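Local coordinates for protein Phospholipase/Carboxylesterase (Haliangium ochraceum, PDB 4Q82) that is probably a phospholipase or carboxylesterase of the alpha/beta-hydrolase type, cleaving ester bonds with a serine nucleophile, at residues A[55-68]-A[93-105]. Residues are numbered along the deposited sequence; the frame is centred on the assembly and turned at random.
Sequences VRALDTTEAGNGFW and GDGSEAALDKVLA
W68 lays one face of its indole under the L104 methyl CD2, a CH-pi contact 3.7 Å from the centroid of the five-membered ring. V55 CG2 sits over the opposite face, toward the rim. W68 CG lies anti to the carbonyl carbon (chi1 -71°), which carries the indole edge to L100 O. There NE1 donates to that oxygen (2.8 Å, N-H...O angle 167°), almost in the indole plane. NE1 stands well above the L100 carbonyl plane, and V103 N reaches the oxygen from the opposite face. Two face contacts and one edge bond restrain the ring; an alanine here would probably open a gap between V55 and L104 and leave L100 O with one donor fewer. The contact packs the loop and the short, weakly bonded helical turn near 97-100 against the hairpin of strands 53-56 and 67-70. Strand 53-56 is outermost in a sheet of order 1-2-4-3-5-6-7-8 with an antiparallel second strand, consistent with an alpha/beta-hydrolase fold. L100 CD1 presses tightly on V55 CG2 at 3.5 Å, and its CD2 lies 3.8 Å from F67 N. L58 N bonds G95 O (2.8 Å) from above the carbonyl plane. The positive phi of G95 suits glycine. E97 crosses V55 at about a right angle.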
loop_
_atom_site.group_PDB
_atom_site.type_symbol
_atom_site.label_atom_id
_atom_site.label_comp_id
_atom_site.label_asym_id
_atom_site.label_seq_id
_atom_site.Cartn_x
_atom_site.Cartn_y
_atom_site.Cartn_z
ATOM N N VAL A 55 9.232 15.861 -0.388
ATOM C CA VAL A 55 9.971 14.983 -1.290
ATOM C C VAL A 55 11.264 14.550 -0.610
ATOM O O VAL A 55 11.955 15.356 0.038
ATOM C CB VAL A 55 10.255 15.684 -2.647
ATOM C CG1 VAL A 55 11.353 16.740 -2.510
ATOM C CG2 VAL A 55 10.588 14.662 -3.735
ATOM N N ARG A 56 11.584 13.268 -0.722
ATOM C CA ARG A 56 12.799 12.728 -0.113
ATOM C C ARG A 56 13.575 11.969 -1.175
ATOM O O ARG A 56 13.454 10.749 -1.294
ATOM C CB ARG A 56 12.467 11.820 1.065
ATOM C CG ARG A 56 11.661 12.500 2.163
ATOM C CD ARG A 56 12.534 13.469 2.973
ATOM N NE ARG A 56 11.733 14.100 4.021
ATOM C CZ ARG A 56 11.860 15.363 4.420
ATOM N NH1 ARG A 56 12.778 16.152 3.875
ATOM N NH2 ARG A 56 11.071 15.840 5.378
ATOM N N ALA A 57 14.361 12.705 -1.958
ATOM C CA ALA A 57 15.024 12.140 -3.128
ATOM C C ALA A 57 16.030 11.059 -2.753
ATOM O O ALA A 57 16.584 11.049 -1.649
ATOM C CB ALA A 57 15.712 13.235 -3.932
ATOM N N LEU A 58 16.243 10.135 -3.681
ATOM C CA LEU A 58 17.207 9.068 -3.502
ATOM C C LEU A 58 18.571 9.645 -3.126
ATOM O O LEU A 58 19.007 10.641 -3.709
ATOM C CB LEU A 58 17.311 8.248 -4.775
ATOM C CG LEU A 58 18.235 7.039 -4.727
ATOM C CD1 LEU A 58 17.744 6.092 -3.652
ATOM C CD2 LEU A 58 18.257 6.366 -6.078
ATOM N N ASP A 59 19.201 9.015 -2.137
ATOM C CA ASP A 59 20.524 9.379 -1.599
ATOM C C ASP A 59 20.501 10.612 -0.694
ATOM O O ASP A 59 21.555 11.121 -0.320
ATOM C CB ASP A 59 21.551 9.592 -2.726
ATOM C CG ASP A 59 21.785 8.332 -3.567
ATOM O OD1 ASP A 59 21.771 7.209 -3.007
ATOM O OD2 ASP A 59 21.979 8.469 -4.796
ATOM N N THR A 60 19.314 11.086 -0.323
ATOM C CA THR A 60 19.228 12.098 0.728
ATOM C C THR A 60 18.791 11.451 2.035
ATOM O O THR A 60 18.729 12.112 3.069
ATOM C CB THR A 60 18.252 13.239 0.388
ATOM O OG1 THR A 60 16.901 12.751 0.419
ATOM C CG2 THR A 60 18.563 13.814 -0.976
ATOM N N THR A 61 18.476 10.157 1.984
ATOM C CA THR A 61 18.150 9.398 3.190
ATOM C C THR A 61 18.856 8.037 3.140
ATOM O O THR A 61 19.522 7.707 2.158
ATOM C CB THR A 61 16.609 9.179 3.363
ATOM O OG1 THR A 61 16.162 8.163 2.461
ATOM C CG2 THR A 61 15.807 10.464 3.121
ATOM N N GLU A 62 18.685 7.242 4.192
ATOM C CA GLU A 62 19.236 5.887 4.233
ATOM C C GLU A 62 18.471 4.906 3.340
ATOM O O GLU A 62 18.919 3.781 3.131
ATOM C CB GLU A 62 19.238 5.352 5.667
ATOM C CG GLU A 62 20.240 6.037 6.595
ATOM C CD GLU A 62 21.597 6.240 5.939
ATOM O OE1 GLU A 62 22.234 5.238 5.532
ATOM O OE2 GLU A 62 22.029 7.408 5.831
ATOM N N ALA A 63 17.313 5.329 2.840
ATOM C CA ALA A 63 16.441 4.450 2.052
ATOM C C ALA A 63 17.013 4.088 0.683
ATOM O O ALA A 63 17.779 4.856 0.096
ATOM C CB ALA A 63 15.072 5.095 1.880
ATOM N N GLY A 64 16.627 2.920 0.170
ATOM C CA GLY A 64 17.073 2.478 -1.145
ATOM C C GLY A 64 16.169 2.995 -2.256
ATOM O O GLY A 64 16.325 2.600 -3.413
ATOM N N ASN A 65 15.227 3.869 -1.889
ATOM C CA ASN A 65 14.305 4.522 -2.815
ATOM C C ASN A 65 14.154 6.007 -2.524
ATOM O O ASN A 65 14.076 6.403 -1.358
ATOM C CB ASN A 65 12.892 3.911 -2.734
ATOM C CG ASN A 65 12.876 2.423 -2.979
ATOM O OD1 ASN A 65 13.229 1.638 -2.099
ATOM N ND2 ASN A 65 12.467 2.021 -4.181
ATOM N N GLY A 66 14.042 6.827 -3.560
ATOM C CA GLY A 66 13.430 8.139 -3.372
ATOM C C GLY A 66 11.971 7.918 -2.942
ATOM O O GLY A 66 11.367 6.913 -3.310
ATOM N N PHE A 67 11.401 8.830 -2.162
ATOM C CA PHE A 67 9.994 8.679 -1.756
ATOM C C PHE A 67 9.352 9.997 -1.373
ATOM O O PHE A 67 10.046 10.974 -1.043
ATOM C CB PHE A 67 9.869 7.689 -0.587
ATOM C CG PHE A 67 10.542 8.135 0.690
ATOM C CD1 PHE A 67 11.905 7.946 0.882
ATOM C CD2 PHE A 67 9.797 8.708 1.722
ATOM C CE1 PHE A 67 12.518 8.339 2.071
ATOM C CE2 PHE A 67 10.408 9.110 2.913
ATOM C CZ PHE A 67 11.768 8.920 3.083
ATOM N N TRP A 68 8.018 10.012 -1.420
ATOM C CA TRP A 68 7.219 11.098 -0.853
ATOM C C TRP A 68 6.894 10.779 0.587
ATOM O O TRP A 68 6.446 9.682 0.893
ATOM C CB TRP A 68 5.897 11.312 -1.622
ATOM C CG TRP A 68 6.121 11.903 -2.976
ATOM C CD1 TRP A 68 6.215 11.232 -4.160
ATOM C CD2 TRP A 68 6.362 13.281 -3.274
ATOM N NE1 TRP A 68 6.468 12.116 -5.191
ATOM C CE2 TRP A 68 6.555 13.381 -4.670
ATOM C CE3 TRP A 68 6.410 14.445 -2.496
ATOM C CZ2 TRP A 68 6.801 14.593 -5.306
ATOM C CZ3 TRP A 68 6.643 15.661 -3.132
ATOM C CH2 TRP A 68 6.839 15.724 -4.520
ATOM N N GLY A 93 10.667 5.461 -11.896
ATOM C CA GLY A 93 11.616 6.538 -12.200
ATOM C C GLY A 93 12.824 6.436 -11.299
ATOM O O GLY A 93 12.875 5.530 -10.460
ATOM N N ASP A 94 13.781 7.362 -11.427
ATOM C CA ASP A 94 15.071 7.131 -10.785
ATOM C C ASP A 94 15.162 7.627 -9.346
ATOM O O ASP A 94 16.245 7.618 -8.756
ATOM C CB ASP A 94 16.209 7.745 -11.625
ATOM C CG ASP A 94 16.121 9.263 -11.747
ATOM O OD1 ASP A 94 15.383 9.916 -10.975
ATOM O OD2 ASP A 94 16.811 9.814 -12.633
ATOM N N GLY A 95 14.040 8.068 -8.777
ATOM C CA GLY A 95 14.024 8.490 -7.381
ATOM C C GLY A 95 14.537 9.896 -7.112
ATOM O O GLY A 95 14.587 10.334 -5.954
ATOM N N SER A 96 14.939 10.609 -8.165
ATOM C CA SER A 96 15.332 12.013 -8.035
ATOM C C SER A 96 14.108 12.889 -7.770
ATOM O O SER A 96 12.974 12.433 -7.930
ATOM C CB SER A 96 16.045 12.492 -9.300
ATOM O OG SER A 96 15.129 12.547 -10.382
ATOM N N GLU A 97 14.315 14.148 -7.386
ATOM C CA GLU A 97 13.156 15.030 -7.145
ATOM C C GLU A 97 12.274 15.165 -8.380
ATOM O O GLU A 97 11.043 15.132 -8.286
ATOM C CB GLU A 97 13.604 16.417 -6.709
ATOM C CG GLU A 97 13.878 16.515 -5.241
ATOM C CD GLU A 97 14.071 17.947 -4.787
ATOM O OE1 GLU A 97 13.445 18.853 -5.383
ATOM O OE2 GLU A 97 14.844 18.155 -3.829
ATOM N N ALA A 98 12.915 15.336 -9.536
ATOM C CA ALA A 98 12.196 15.486 -10.787
ATOM C C ALA A 98 11.395 14.220 -11.082
ATOM O O ALA A 98 10.221 14.288 -11.395
ATOM C CB ALA A 98 13.160 15.788 -11.926
ATOM N N ALA A 99 12.038 13.065 -10.954
ATOM C CA ALA A 99 11.394 11.803 -11.276
ATOM C C ALA A 99 10.225 11.515 -10.332
ATOM O O ALA A 99 9.216 10.904 -10.732
ATOM C CB ALA A 99 12.415 10.669 -11.217
ATOM N N LEU A 100 10.361 11.945 -9.078
ATOM C CA LEU A 100 9.355 11.625 -8.055
ATOM C C LEU A 100 8.010 12.246 -8.357
ATOM O O LEU A 100 6.978 11.759 -7.872
ATOM C CB LEU A 100 9.833 12.068 -6.667
ATOM C CG LEU A 100 10.663 10.967 -5.993
ATOM C CD1 LEU A 100 11.584 11.544 -4.904
ATOM C CD2 LEU A 100 9.741 9.890 -5.424
ATOM N N ASP A 101 7.998 13.315 -9.152
ATOM C CA ASP A 101 6.731 13.945 -9.499
ATOM C C ASP A 101 5.781 12.932 -10.167
ATOM O O ASP A 101 4.567 13.027 -10.007
ATOM C CB ASP A 101 6.953 15.163 -10.399
ATOM C CG ASP A 101 7.159 16.457 -9.604
ATOM O OD1 ASP A 101 6.853 16.485 -8.388
ATOM O OD2 ASP A 101 7.606 17.460 -10.204
ATOM N N LYS A 102 6.329 11.949 -10.883
ATOM C CA LYS A 102 5.489 10.917 -11.521
ATOM C C LYS A 102 4.623 10.167 -10.514
ATOM O O LYS A 102 3.495 9.785 -10.826
ATOM C CB LYS A 102 6.340 9.885 -12.276
ATOM C CG LYS A 102 6.995 10.401 -13.545
ATOM C CD LYS A 102 7.782 9.264 -14.188
ATOM C CE LYS A 102 8.811 9.748 -15.209
ATOM N NZ LYS A 102 9.824 8.662 -15.475
ATOM N N VAL A 103 5.168 9.938 -9.322
ATOM C CA VAL A 103 4.494 9.120 -8.316
ATOM C C VAL A 103 3.228 9.824 -7.807
ATOM O O VAL A 103 2.325 9.172 -7.261
ATOM C CB VAL A 103 5.472 8.761 -7.141
ATOM C CG1 VAL A 103 4.771 7.988 -6.026
ATOM C CG2 VAL A 103 6.688 7.964 -7.653
ATOM N N LEU A 104 3.111 11.134 -8.039
ATOM C CA LEU A 104 1.913 11.854 -7.613
ATOM C C LEU A 104 0.674 11.547 -8.472
ATOM O O LEU A 104 -0.424 12.022 -8.165
ATOM C CB LEU A 104 2.155 13.369 -7.617
ATOM C CG LEU A 104 3.318 13.873 -6.767
ATOM C CD1 LEU A 104 3.443 15.392 -6.943
ATOM C CD2 LEU A 104 3.088 13.497 -5.294
ATOM N N ALA A 105 0.843 10.758 -9.533
ATOM C CA ALA A 105 -0.242 10.507 -10.495
ATOM C C ALA A 105 -1.444 9.766 -9.897
ATOM O O ALA A 105 -2.601 10.068 -10.220
ATOM C CB ALA A 105 0.280 9.718 -11.677
#